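Local coordinates for protein group 1 truncated hemoglobin (PDB 3AQ9) that binds one heme and, as in related group 1 truncated hemoglobins, probably binds oxygen on its iron, with a likely part in nitric oxide detoxification, at residues A[5-10]-A[56-61]; A[47-52]-A[62-67]; A[78-83]-A[113-118]. The protein carries 1 engineered substitution. All blocks are in the same frame, centred on the assembly; numbering follows the deposited sequence.

Contact 1. Residues A[5-10]-A[56-61]; sequences QTIYEK and MLLGGP
With CG of Tyr8 turned anti to the backbone N (chi1 174°), the phenol ring is carried across the 59-61 backbone and takes Gly60 over one face. Gly60 CA sits 3.7 Å from the centroid of the Tyr8 ring, a CH-pi contact displaced toward the rim, and Pro61 CD lies 3.8 Å from Tyr8 CE2. A side chain at Gly60 would run into Tyr8 CD2. The buried Leu58 side chain meets Ile7, Leu58 CD2 to Ile7 CG2 at 4.1 Å. The polar link is Tyr8 N to Leu58 O, 2.9 Å and fairly straight at 160°, with the donor tilted out of the carbonyl plane. Two waters also bridge the segments: one joins Thr6 OG1 to Gly59 O, the other Ile7 N to Leu58 O. An alanine in place of Tyr8 would keep the backbone bond but is likely to leave Gly60 and Pro61 without the ring they pack on. Both segments are helix ends: Thr6 and Glu9 form a capping box, while Gly59 is the C-prime residue of a Schellman motif closing helix 43-57. Beyond them Ile7 packs on helix 101-112, and Tyr8 reaches Glu14 and Met17 of helix 13-28.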
loop_
_atom_site.group_PDB
_atom_site.type_symbol
_atom_site.label_atom_id
_atom_site.label_comp_id
_atom_site.label_asym_id
_atom_site.label_seq_id
_atom_site.Cartn_x
_atom_site.Cartn_y
_atom_site.Cartn_z
ATOM N N GLN A 5 -17.025 -12.340 2.477
ATOM C CA GLN A 5 -16.801 -11.231 1.464
ATOM C C GLN A 5 -15.544 -10.571 2.182
ATOM O O GLN A 5 -15.596 -10.083 3.335
ATOM C CB GLN A 5 -18.108 -10.412 1.375
ATOM C CG GLN A 5 -18.246 -9.232 0.450
ATOM C CD GLN A 5 -18.327 -9.599 -1.003
ATOM O OE1 GLN A 5 -18.032 -10.729 -1.360
ATOM N NE2 GLN A 5 -18.685 -8.636 -1.859
ATOM N N THR A 6 -14.384 -10.728 1.577
ATOM C CA THR A 6 -13.198 -10.153 2.157
ATOM C C THR A 6 -13.111 -8.694 1.588
ATOM O O THR A 6 -13.838 -8.370 0.629
ATOM C CB THR A 6 -11.982 -10.912 1.641
ATOM O OG1 THR A 6 -12.025 -10.917 0.207
ATOM C CG2 THR A 6 -11.940 -12.405 2.195
ATOM N N ILE A 7 -12.279 -7.857 2.183
ATOM C CA ILE A 7 -12.075 -6.491 1.651
ATOM C C ILE A 7 -11.534 -6.587 0.226
ATOM O O ILE A 7 -11.988 -5.848 -0.666
ATOM C CB ILE A 7 -11.114 -5.689 2.573
ATOM C CG1 ILE A 7 -11.828 -5.489 3.910
ATOM C CG2 ILE A 7 -10.679 -4.369 1.836
ATOM C CD1 ILE A 7 -10.671 -5.002 5.024
ATOM N N TYR A 8 -10.608 -7.498 0.014
ATOM C CA TYR A 8 -10.156 -7.785 -1.344
ATOM C C TYR A 8 -11.294 -8.047 -2.337
ATOM O O TYR A 8 -11.289 -7.428 -3.429
ATOM C CB TYR A 8 -9.249 -9.001 -1.302
ATOM C CG TYR A 8 -8.784 -9.529 -2.668
ATOM C CD1 TYR A 8 -7.660 -8.865 -3.224
ATOM C CD2 TYR A 8 -9.269 -10.760 -3.207
ATOM C CE1 TYR A 8 -7.155 -9.332 -4.394
ATOM C CE2 TYR A 8 -8.699 -11.251 -4.436
ATOM C CZ TYR A 8 -7.551 -10.449 -4.881
ATOM O OH TYR A 8 -6.802 -10.711 -6.005
ATOM N N GLU A 9 -12.273 -8.897 -1.981
ATOM C CA GLU A 9 -13.370 -9.118 -2.952
ATOM C C GLU A 9 -14.213 -7.804 -3.099
ATOM O O GLU A 9 -14.691 -7.458 -4.223
ATOM C CB GLU A 9 -14.225 -10.230 -2.418
ATOM C CG GLU A 9 -13.579 -11.535 -2.520
ATOM C CD GLU A 9 -14.425 -12.663 -1.853
ATOM O OE1 GLU A 9 -14.854 -12.577 -0.698
ATOM O OE2 GLU A 9 -14.732 -13.621 -2.547
ATOM N N LYS A 10 -14.394 -7.098 -1.963
ATOM C CA LYS A 10 -15.223 -5.917 -1.989
ATOM C C LYS A 10 -14.583 -4.843 -2.896
ATOM O O LYS A 10 -15.323 -4.060 -3.514
ATOM C CB LYS A 10 -15.429 -5.395 -0.574
ATOM C CG LYS A 10 -16.487 -6.193 0.212
ATOM C CD LYS A 10 -16.335 -5.885 1.729
ATOM C CE LYS A 10 -17.508 -6.466 2.610
ATOM N NZ LYS A 10 -17.156 -5.811 3.910
ATOM N N MET A 56 -2.597 -10.158 0.058
ATOM C CA MET A 56 -2.638 -11.063 1.265
ATOM C C MET A 56 -3.314 -10.308 2.438
ATOM O O MET A 56 -4.201 -10.848 3.144
ATOM C CB MET A 56 -1.160 -11.374 1.625
ATOM C CG MET A 56 -1.047 -12.277 2.956
ATOM S SD MET A 56 -0.997 -11.155 4.405
ATOM C CE MET A 56 0.646 -10.349 4.112
ATOM N N LEU A 57 -2.958 -9.069 2.678
ATOM C CA LEU A 57 -3.408 -8.403 3.921
ATOM C C LEU A 57 -4.944 -8.211 3.891
ATOM O O LEU A 57 -5.615 -8.236 4.952
ATOM C CB LEU A 57 -2.764 -7.000 3.982
ATOM C CG LEU A 57 -2.253 -6.391 5.202
ATOM C CD1 LEU A 57 -1.407 -7.513 6.086
ATOM C CD2 LEU A 57 -1.408 -5.239 4.915
ATOM N N LEU A 58 -5.476 -7.975 2.648
ATOM C CA LEU A 58 -6.866 -7.678 2.532
ATOM C C LEU A 58 -7.723 -8.887 2.250
ATOM O O LEU A 58 -8.923 -8.760 1.948
ATOM C CB LEU A 58 -7.056 -6.570 1.425
ATOM C CG LEU A 58 -6.298 -5.254 1.807
ATOM C CD1 LEU A 58 -6.515 -4.247 0.576
ATOM C CD2 LEU A 58 -6.794 -4.696 3.140
ATOM N N GLY A 59 -7.140 -10.113 2.386
ATOM C CA GLY A 59 -7.981 -11.301 2.421
ATOM C C GLY A 59 -8.076 -12.027 1.115
ATOM O O GLY A 59 -8.865 -12.947 0.964
ATOM N N GLY A 60 -7.266 -11.592 0.125
ATOM C CA GLY A 60 -7.107 -12.376 -1.097
ATOM C C GLY A 60 -6.120 -13.523 -0.957
ATOM O O GLY A 60 -5.754 -13.874 0.187
ATOM N N PRO A 61 -5.714 -14.145 -2.083
ATOM C CA PRO A 61 -4.744 -15.239 -1.996
ATOM C C PRO A 61 -3.447 -14.781 -1.329
ATOM O O PRO A 61 -3.095 -13.621 -1.390
ATOM C CB PRO A 61 -4.441 -15.543 -3.467
ATOM C CG PRO A 61 -5.758 -15.166 -4.197
ATOM C CD PRO A 61 -6.150 -13.934 -3.519
HETATM O O HOH W 1 -10.987 -13.113 -0.887
HETATM O O HOH W 2 -10.911 -8.839 4.530
#

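Contact 2. Residues A[47-52]-A[62-67]; sequences TKQETD and NHYKGK. Engineered in segment 47-52: Glu50 (natural residue Gln). With HEM (protoporphyrin IX containing Fe), chain C.
This contact belongs to the heme pocket of a truncated globin, where helix 43-57 meets the loop that follows it beside one heme propionate. The two segments share no direct hydrogen bond; packing and water hold them. Tyr64 lies along the helix, its CD1 3.9 Å from Asp52 CB, which meets the ring at its edge and in its plane. The backbone N of Gly66 sits over the centre of a Tyr64 face, so the loop curls back on its own tyrosine. The phenol is fixed at its far end: Tyr64 OH gives a 2.7 Å hydrogen bond to Lys67 O, lying in the carbonyl plane on a lone pair. That hydroxyl also packs against the heme methyl CMD.

Gln49, bent at chi2 (-59°), brings OE1 to 3.5 Å from Gly66 CA, where a side chain on the glycine would clash. One water bridges Asp52 OD1 and Lys65 N, near Gln49 OE1 as well; another links Asp52 O to His63 N, at 2.7 Å from Asp52 O. The carboxylate of Asp52 is gripped within the helix too, by a salt bridge of 2.6 Å from Lys48 NZ to OD1 on its syn side. Lys67 N completes the loop's hold on the heme with a nearly straight bond (170°) of 2.8 Å to propionate oxygen O1D. On the distal side the engineered Glu50 accepts through OE1 from the water bound to iron and from Gln46 NE2.

Helix 13-28 packs behind the helical segment, with Val21 against Thr47 and Met17 against Thr51. On the loop side Tyr64 meets the ring of Phe53 edge-to-face and touches Met69 of helix 69-72, while Lys67 packs on Ala72.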
loop_
_atom_site.group_PDB
_atom_site.type_symbol
_atom_site.label_atom_id
_atom_site.label_comp_id
_atom_site.label_asym_id
_atom_site.label_seq_id
_atom_site.Cartn_x
_atom_site.Cartn_y
_atom_site.Cartn_z
ATOM N N THR A 47 6.144 -2.977 -7.400
ATOM C CA THR A 47 4.708 -3.118 -7.668
ATOM C C THR A 47 4.257 -4.597 -7.461
ATOM O O THR A 47 3.185 -4.883 -6.887
ATOM C CB THR A 47 4.413 -2.655 -9.158
ATOM O OG1 THR A 47 4.660 -1.245 -9.186
ATOM C CG2 THR A 47 2.921 -2.868 -9.494
ATOM N N LYS A 48 5.080 -5.533 -7.890
ATOM C CA LYS A 48 4.698 -6.917 -7.712
ATOM C C LYS A 48 4.672 -7.336 -6.223
ATOM O O LYS A 48 3.678 -7.939 -5.717
ATOM C CB LYS A 48 5.721 -7.805 -8.363
ATOM C CG LYS A 48 5.245 -9.292 -8.401
ATOM C CD LYS A 48 6.106 -10.118 -7.405
ATOM C CE LYS A 48 6.068 -11.590 -7.966
ATOM N NZ LYS A 48 4.903 -12.245 -7.240
ATOM N N GLN A 49 5.709 -6.980 -5.469
ATOM C CA GLN A 49 5.703 -7.329 -4.043
ATOM C C GLN A 49 4.551 -6.702 -3.319
ATOM O O GLN A 49 3.898 -7.283 -2.434
ATOM C CB GLN A 49 7.031 -6.804 -3.385
ATOM C CG GLN A 49 8.224 -7.576 -3.885
ATOM C CD GLN A 49 8.050 -9.088 -3.558
ATOM O OE1 GLN A 49 7.964 -9.458 -2.414
ATOM N NE2 GLN A 49 8.018 -9.881 -4.498
ATOM N N GLU A 50 4.343 -5.416 -3.550
ATOM C CA GLU A 50 3.270 -4.712 -2.847
ATOM C C GLU A 50 1.874 -5.179 -3.257
ATOM O O GLU A 50 0.950 -5.269 -2.423
ATOM C CB GLU A 50 3.488 -3.201 -3.087
ATOM C CG GLU A 50 2.609 -2.353 -2.278
ATOM C CD GLU A 50 3.406 -1.107 -1.739
ATOM O OE1 GLU A 50 4.530 -0.684 -2.315
ATOM O OE2 GLU A 50 2.710 -0.408 -1.052
ATOM N N THR A 51 1.709 -5.499 -4.520
ATOM C CA THR A 51 0.416 -6.136 -4.929
ATOM C C THR A 51 0.277 -7.471 -4.136
ATOM O O THR A 51 -0.801 -7.739 -3.568
ATOM C CB THR A 51 0.381 -6.446 -6.404
ATOM O OG1 THR A 51 0.533 -5.203 -7.160
ATOM C CG2 THR A 51 -0.982 -7.103 -6.818
ATOM N N ASP A 52 1.338 -8.274 -4.076
ATOM C CA ASP A 52 1.165 -9.560 -3.301
ATOM C C ASP A 52 0.883 -9.231 -1.831
ATOM O O ASP A 52 0.106 -9.945 -1.182
ATOM C CB ASP A 52 2.479 -10.365 -3.312
ATOM C CG ASP A 52 2.782 -10.992 -4.691
ATOM O OD1 ASP A 52 3.935 -11.448 -4.909
ATOM O OD2 ASP A 52 1.876 -11.124 -5.554
ATOM N N ASN A 62 -2.817 -15.677 -0.573
ATOM C CA ASN A 62 -1.588 -15.313 0.132
ATOM C C ASN A 62 -0.408 -15.910 -0.627
ATOM O O ASN A 62 -0.091 -17.117 -0.503
ATOM C CB ASN A 62 -1.694 -15.928 1.547
ATOM C CG ASN A 62 -0.429 -15.745 2.370
ATOM O OD1 ASN A 62 -0.337 -16.288 3.512
ATOM N ND2 ASN A 62 0.481 -15.004 1.871
ATOM N N HIS A 63 0.199 -15.078 -1.466
ATOM C CA HIS A 63 1.435 -15.461 -2.158
ATOM C C HIS A 63 2.570 -14.468 -1.855
ATOM O O HIS A 63 3.527 -14.396 -2.642
ATOM C CB HIS A 63 1.178 -15.445 -3.717
ATOM C CG HIS A 63 0.145 -16.455 -4.123
ATOM N ND1 HIS A 63 0.242 -17.782 -3.739
ATOM C CD2 HIS A 63 -1.014 -16.344 -4.828
ATOM C CE1 HIS A 63 -0.820 -18.447 -4.178
ATOM N NE2 HIS A 63 -1.577 -17.606 -4.873
ATOM N N TYR A 64 2.498 -13.777 -0.698
ATOM C CA TYR A 64 3.488 -12.769 -0.404
ATOM C C TYR A 64 4.712 -13.476 0.150
ATOM O O TYR A 64 4.605 -14.132 1.218
ATOM C CB TYR A 64 2.955 -11.824 0.640
ATOM C CG TYR A 64 3.994 -10.794 1.029
ATOM C CD1 TYR A 64 4.469 -9.925 0.015
ATOM C CD2 TYR A 64 4.564 -10.801 2.269
ATOM C CE1 TYR A 64 5.423 -8.982 0.296
ATOM C CE2 TYR A 64 5.545 -9.828 2.599
ATOM C CZ TYR A 64 6.000 -8.946 1.530
ATOM O OH TYR A 64 7.001 -8.017 1.851
ATOM N N LYS A 65 5.883 -13.351 -0.516
ATOM C CA LYS A 65 7.126 -13.980 -0.056
ATOM C C LYS A 65 8.190 -12.928 0.291
ATOM O O LYS A 65 9.343 -13.229 0.498
ATOM C CB LYS A 65 7.636 -14.982 -1.096
ATOM C CG LYS A 65 6.615 -16.123 -1.473
ATOM C CD LYS A 65 6.207 -16.940 -0.225
ATOM C CE LYS A 65 5.122 -18.043 -0.595
ATOM N NZ LYS A 65 4.929 -18.792 0.750
ATOM N N GLY A 66 7.792 -11.699 0.448
ATOM C CA GLY A 66 8.847 -10.698 0.776
ATOM C C GLY A 66 9.073 -10.445 2.260
ATOM O O GLY A 66 8.724 -11.296 3.158
ATOM N N LYS A 67 9.830 -9.383 2.515
ATOM C CA LYS A 67 10.217 -9.001 3.809
ATOM C C LYS A 67 9.085 -8.590 4.748
ATOM O O LYS A 67 8.104 -8.139 4.264
ATOM C CB LYS A 67 11.116 -7.739 3.682
ATOM C CG LYS A 67 12.556 -8.213 3.097
ATOM C CD LYS A 67 13.356 -6.929 2.790
ATOM C CE LYS A 67 14.647 -7.314 1.928
ATOM N NZ LYS A 67 15.526 -6.104 2.021
HETATM C CHA HEM C . 9.515 -1.789 0.560
HETATM C CHB HEM C . 8.974 3.062 1.108
HETATM C CHC HEM C . 4.987 2.312 3.712
HETATM C CHD HEM C . 4.835 -2.227 1.859
HETATM C C1A HEM C . 9.704 -0.419 0.494
HETATM C C2A HEM C . 10.857 0.266 -0.111
HETATM C C3A HEM C . 10.674 1.563 0.011
HETATM C C4A HEM C . 9.453 1.806 0.744
HETATM C CMA HEM C . 11.531 2.751 -0.460
HETATM C CAA HEM C . 11.983 -0.495 -0.920
HETATM C CBA HEM C . 13.504 -0.428 -0.664
HETATM C CGA HEM C . 13.967 -1.059 -2.115
HETATM O O1A HEM C . 13.864 -2.329 -2.280
HETATM O O2A HEM C . 14.014 -0.355 -3.196
HETATM C C1B HEM C . 7.847 3.226 1.963
HETATM C C2B HEM C . 7.544 4.523 2.544
HETATM C C3B HEM C . 6.495 4.288 3.349
HETATM C C4B HEM C . 6.157 2.901 3.165
HETATM C CMB HEM C . 8.275 5.851 2.357
HETATM C CAB HEM C . 5.828 5.342 4.243
HETATM C CBB HEM C . 5.594 4.891 5.466
HETATM C C1C HEM C . 4.558 1.020 3.366
HETATM C C2C HEM C . 3.260 0.475 3.683
HETATM C C3C HEM C . 3.253 -0.756 3.135
HETATM C C4C HEM C . 4.500 -1.012 2.478
HETATM C CMC HEM C . 2.130 1.265 4.464
HETATM C CAC HEM C . 2.092 -1.819 3.089
HETATM C CBC HEM C . 1.042 -1.717 3.901
HETATM C C1D HEM C . 6.121 -2.487 1.369
HETATM C C2D HEM C . 6.456 -3.757 0.782
HETATM C C3D HEM C . 7.851 -3.617 0.424
HETATM C C4D HEM C . 8.208 -2.295 0.821
HETATM C CMD HEM C . 5.619 -5.028 0.576
HETATM C CAD HEM C . 8.703 -4.657 -0.252
HETATM C CBD HEM C . 9.358 -5.602 0.662
HETATM C CGD HEM C . 10.073 -6.682 -0.182
HETATM O O1D HEM C . 10.399 -7.738 0.353
HETATM O O2D HEM C . 10.568 -6.329 -1.336
HETATM N NA HEM C . 8.896 0.587 1.003
HETATM N NB HEM C . 7.038 2.129 2.318
HETATM N NC HEM C . 5.293 0.115 2.658
HETATM N ND HEM C . 7.166 -1.525 1.358
HETATM FE FE HEM C . 7.125 0.329 1.859
HETATM O O HOH W 3 4.927 -14.730 -4.910
HETATM O O HOH W 4 5.817 -11.787 -2.938
HETATM O O HOH W 5 6.096 0.779 -0.038
HETATM O O HOH W 6 -0.729 -12.423 -2.018
#

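Contact 3. Residues A[78-83]-A[113-118]; sequences LQNLHF and HTRKDM. With HEM (protoporphyrin IX containing Fe), chain C.
Phe83 lies beneath Arg115, whose CB stands over the centre of the ring, 3.7 Å from the Phe83 centroid and 10° off the normal, a CH-pi contact. Arg115 runs on across the phenyl group: its chain is extended as far as CG and CD, then bends at chi3 (-60°), which carries the guanidinium past the CD2 edge of the ring and turns its own face onto Phe83 CD2. There Arg115 CZ comes within 3.3 Å of Phe83 CD2, the two planes inclined at 48°. The guanidinium also gives a weak bond, 3.0 Å from Arg115 NH1 to Asn80 OD1, but its charge is answered mainly by Glu112 at NE and Asp84 at NH1, salt bridges that probably fix the group beside the ring.

Two groups meet the Phe83 ring at its edge, both in plane. Thr114 OG1, 3.5 Å from Phe83 CE1, has its hydrogen bond with Ile111 O; Met118 SD, 3.7 Å from Phe83 CD1, makes a Met-aromatic contact. Here the start of helix 80-96 and the short, weakly bonded helix 115-118 near the C-terminus close over the proximal side of the heme in this 2/2 globin fold. Met118 SD lies 3.3 Å from heme CHC, with the methyl over pyrrole C, and its side chain touches His73, the predicted iron ligand. Leu78 also packs on His73, its two methyls resting on the heme around pyrrole B. A water ties the segments, accepting from Leu78 N and donating to Met118 O, 2.6 Å away, while the backbone of Leu78 pairs onward with Gly120.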
loop_
_atom_site.group_PDB
_atom_site.type_symbol
_atom_site.label_atom_id
_atom_site.label_comp_id
_atom_site.label_asym_id
_atom_site.label_seq_id
_atom_site.Cartn_x
_atom_site.Cartn_y
_atom_site.Cartn_z
ATOM N N LEU A 78 11.610 6.030 8.967
ATOM C CA LEU A 78 10.413 6.658 8.493
ATOM C C LEU A 78 9.647 7.332 9.650
ATOM O O LEU A 78 9.679 6.883 10.827
ATOM C CB LEU A 78 9.426 5.640 7.860
ATOM C CG LEU A 78 9.966 5.042 6.590
ATOM C CD1 LEU A 78 9.005 3.911 6.176
ATOM C CD2 LEU A 78 10.189 6.006 5.445
ATOM N N GLN A 79 8.966 8.414 9.274
ATOM C CA GLN A 79 8.294 9.311 10.235
ATOM C C GLN A 79 6.775 9.215 9.988
ATOM O O GLN A 79 6.308 8.846 8.926
ATOM C CB GLN A 79 8.773 10.750 10.053
ATOM C CG GLN A 79 10.321 10.956 10.183
ATOM C CD GLN A 79 10.721 10.666 11.595
ATOM O OE1 GLN A 79 10.189 11.314 12.526
ATOM N NE2 GLN A 79 11.690 9.740 11.789
ATOM N N ASN A 80 6.033 9.534 11.046
ATOM C CA ASN A 80 4.599 9.563 10.885
ATOM C C ASN A 80 4.050 10.240 9.661
ATOM O O ASN A 80 3.081 9.740 9.020
ATOM C CB ASN A 80 4.095 10.309 12.106
ATOM C CG ASN A 80 2.871 9.805 12.491
ATOM O OD1 ASN A 80 2.732 8.548 12.839
ATOM N ND2 ASN A 80 1.895 10.743 12.506
ATOM N N LEU A 81 4.633 11.358 9.277
ATOM C CA LEU A 81 4.022 12.039 8.100
ATOM C C LEU A 81 4.170 11.209 6.829
ATOM O O LEU A 81 3.395 11.339 5.845
ATOM C CB LEU A 81 4.664 13.431 7.905
ATOM C CG LEU A 81 6.030 13.312 7.216
ATOM C CD1 LEU A 81 6.036 14.290 6.151
ATOM C CD2 LEU A 81 6.997 13.650 8.156
ATOM N N HIS A 82 5.202 10.365 6.793
ATOM C CA HIS A 82 5.381 9.515 5.595
ATOM C C HIS A 82 4.309 8.430 5.543
ATOM O O HIS A 82 3.742 8.188 4.475
ATOM C CB HIS A 82 6.708 8.773 5.662
ATOM C CG HIS A 82 7.889 9.686 5.750
ATOM N ND1 HIS A 82 8.143 10.717 4.847
ATOM C CD2 HIS A 82 8.916 9.691 6.642
ATOM C CE1 HIS A 82 9.261 11.351 5.236
ATOM N NE2 HIS A 82 9.730 10.748 6.326
ATOM N N PHE A 83 3.953 7.852 6.703
ATOM C CA PHE A 83 2.921 6.813 6.658
ATOM C C PHE A 83 1.587 7.457 6.381
ATOM O O PHE A 83 0.795 6.895 5.624
ATOM C CB PHE A 83 2.879 6.096 8.046
ATOM C CG PHE A 83 2.016 4.818 8.029
ATOM C CD1 PHE A 83 2.629 3.606 7.840
ATOM C CD2 PHE A 83 0.638 4.912 8.312
ATOM C CE1 PHE A 83 1.927 2.411 7.856
ATOM C CE2 PHE A 83 -0.146 3.726 8.339
ATOM C CZ PHE A 83 0.521 2.471 8.087
ATOM N N HIS A 113 -2.496 -0.992 11.045
ATOM C CA HIS A 113 -1.802 -1.753 12.141
ATOM C C HIS A 113 -0.287 -1.921 11.782
ATOM O O HIS A 113 0.477 -2.244 12.734
ATOM C CB HIS A 113 -2.499 -3.117 12.241
ATOM C CG HIS A 113 -3.807 -3.032 12.948
ATOM N ND1 HIS A 113 -5.058 -3.073 12.324
ATOM C CD2 HIS A 113 -4.033 -2.837 14.259
ATOM C CE1 HIS A 113 -6.016 -2.971 13.277
ATOM N NE2 HIS A 113 -5.408 -2.817 14.456
ATOM N N THR A 114 0.112 -1.697 10.523
ATOM C CA THR A 114 1.547 -1.904 10.188
ATOM C C THR A 114 2.365 -0.683 10.561
ATOM O O THR A 114 3.622 -0.745 10.478
ATOM C CB THR A 114 1.787 -2.170 8.716
ATOM O OG1 THR A 114 1.343 -1.044 7.889
ATOM C CG2 THR A 114 1.044 -3.440 8.223
ATOM N N ARG A 115 1.696 0.418 10.968
ATOM C CA ARG A 115 2.473 1.694 11.183
ATOM C C ARG A 115 3.639 1.454 12.196
ATOM O O ARG A 115 4.802 1.845 11.939
ATOM C CB ARG A 115 1.544 2.777 11.675
ATOM C CG ARG A 115 2.318 4.176 11.854
ATOM C CD ARG A 115 1.356 5.219 12.560
ATOM N NE ARG A 115 0.100 5.494 11.798
ATOM C CZ ARG A 115 -0.098 6.567 11.015
ATOM N NH1 ARG A 115 0.876 7.504 10.770
ATOM N NH2 ARG A 115 -1.272 6.707 10.414
ATOM N N LYS A 116 3.335 0.832 13.328
ATOM C CA LYS A 116 4.382 0.706 14.358
ATOM C C LYS A 116 5.496 -0.211 13.896
ATOM O O LYS A 116 6.614 -0.160 14.505
ATOM C CB LYS A 116 3.827 0.196 15.672
ATOM C CG LYS A 116 3.250 -1.250 15.538
ATOM C CD LYS A 116 2.780 -1.741 16.948
ATOM C CE LYS A 116 2.285 -3.250 16.804
ATOM N NZ LYS A 116 2.029 -3.688 18.201
ATOM N N ASP A 117 5.230 -1.056 12.911
ATOM C CA ASP A 117 6.298 -1.983 12.498
ATOM C C ASP A 117 7.349 -1.298 11.582
ATOM O O ASP A 117 8.472 -1.813 11.486
ATOM C CB ASP A 117 5.708 -3.185 11.720
ATOM C CG ASP A 117 4.796 -4.031 12.680
ATOM O OD1 ASP A 117 5.156 -4.144 13.858
ATOM O OD2 ASP A 117 3.667 -4.301 12.212
ATOM N N MET A 118 6.977 -0.178 10.944
ATOM C CA MET A 118 7.902 0.407 9.927
ATOM C C MET A 118 8.416 1.774 10.365
ATOM O O MET A 118 9.376 2.269 9.775
ATOM C CB MET A 118 7.260 0.420 8.559
ATOM C CG MET A 118 5.974 1.281 8.529
ATOM S SD MET A 118 5.350 1.262 6.828
ATOM C CE MET A 118 4.648 -0.418 6.708
HETATM C CHA HEM C . 9.515 -1.789 0.560
HETATM C CHB HEM C . 8.974 3.062 1.108
HETATM C CHC HEM C . 4.987 2.312 3.712
HETATM C CHD HEM C . 4.835 -2.227 1.859
HETATM C C1A HEM C . 9.704 -0.419 0.494
HETATM C C2A HEM C . 10.857 0.266 -0.111
HETATM C C3A HEM C . 10.674 1.563 0.011
HETATM C C4A HEM C . 9.453 1.806 0.744
HETATM C CMA HEM C . 11.531 2.751 -0.460
HETATM C CAA HEM C . 11.983 -0.495 -0.920
HETATM C CBA HEM C . 13.504 -0.428 -0.664
HETATM C CGA HEM C . 13.967 -1.059 -2.115
HETATM O O1A HEM C . 13.864 -2.329 -2.280
HETATM O O2A HEM C . 14.014 -0.355 -3.196
HETATM C C1B HEM C . 7.847 3.226 1.963
HETATM C C2B HEM C . 7.544 4.523 2.544
HETATM C C3B HEM C . 6.495 4.288 3.349
HETATM C C4B HEM C . 6.157 2.901 3.165
HETATM C CMB HEM C . 8.275 5.851 2.357
HETATM C CAB HEM C . 5.828 5.342 4.243
HETATM C CBB HEM C . 5.594 4.891 5.466
HETATM C C1C HEM C . 4.558 1.020 3.366
HETATM C C2C HEM C . 3.260 0.475 3.683
HETATM C C3C HEM C . 3.253 -0.756 3.135
HETATM C C4C HEM C . 4.500 -1.012 2.478
HETATM C CMC HEM C . 2.130 1.265 4.464
HETATM C CAC HEM C . 2.092 -1.819 3.089
HETATM C CBC HEM C . 1.042 -1.717 3.901
HETATM C C1D HEM C . 6.121 -2.487 1.369
HETATM C C2D HEM C . 6.456 -3.757 0.782
HETATM C C3D HEM C . 7.851 -3.617 0.424
HETATM C C4D HEM C . 8.208 -2.295 0.821
HETATM C CMD HEM C . 5.619 -5.028 0.576
HETATM C CAD HEM C . 8.703 -4.657 -0.252
HETATM C CBD HEM C . 9.358 -5.602 0.662
HETATM C CGD HEM C . 10.073 -6.682 -0.182
HETATM O O1D HEM C . 10.399 -7.738 0.353
HETATM O O2D HEM C . 10.568 -6.329 -1.336
HETATM N NA HEM C . 8.896 0.587 1.003
HETATM N NB HEM C . 7.038 2.129 2.318
HETATM N NC HEM C . 5.293 0.115 2.658
HETATM N ND HEM C . 7.166 -1.525 1.358
HETATM FE FE HEM C . 7.125 0.329 1.859
HETATM O O HOH W 7 11.774 3.045 8.998
HETATM O O HOH W 5 6.096 0.779 -0.038
#

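Contacts 1 and 2 share helix 43-57 and interleave along the chain, with centres 14 Å apart; they meet where Met56 CG lies 3.3 Å from Asn62 ND2. Contact 3 follows later in sequence and touches neither: its nearest atoms are about 4 Å from contact 1 and about 8 Å from contact 2. The heme joins contacts 2 and 3, whose centres are 19 Å apart. Residues 47-52 and 62-67 supply the helix bearing the distal Glu50 and the loop gripping a propionate, while 78-83 and 113-118 pack near the predicted proximal ligand His73. Contact 1 stands farther out, the Leu58 side chain about 8 Å from the heme.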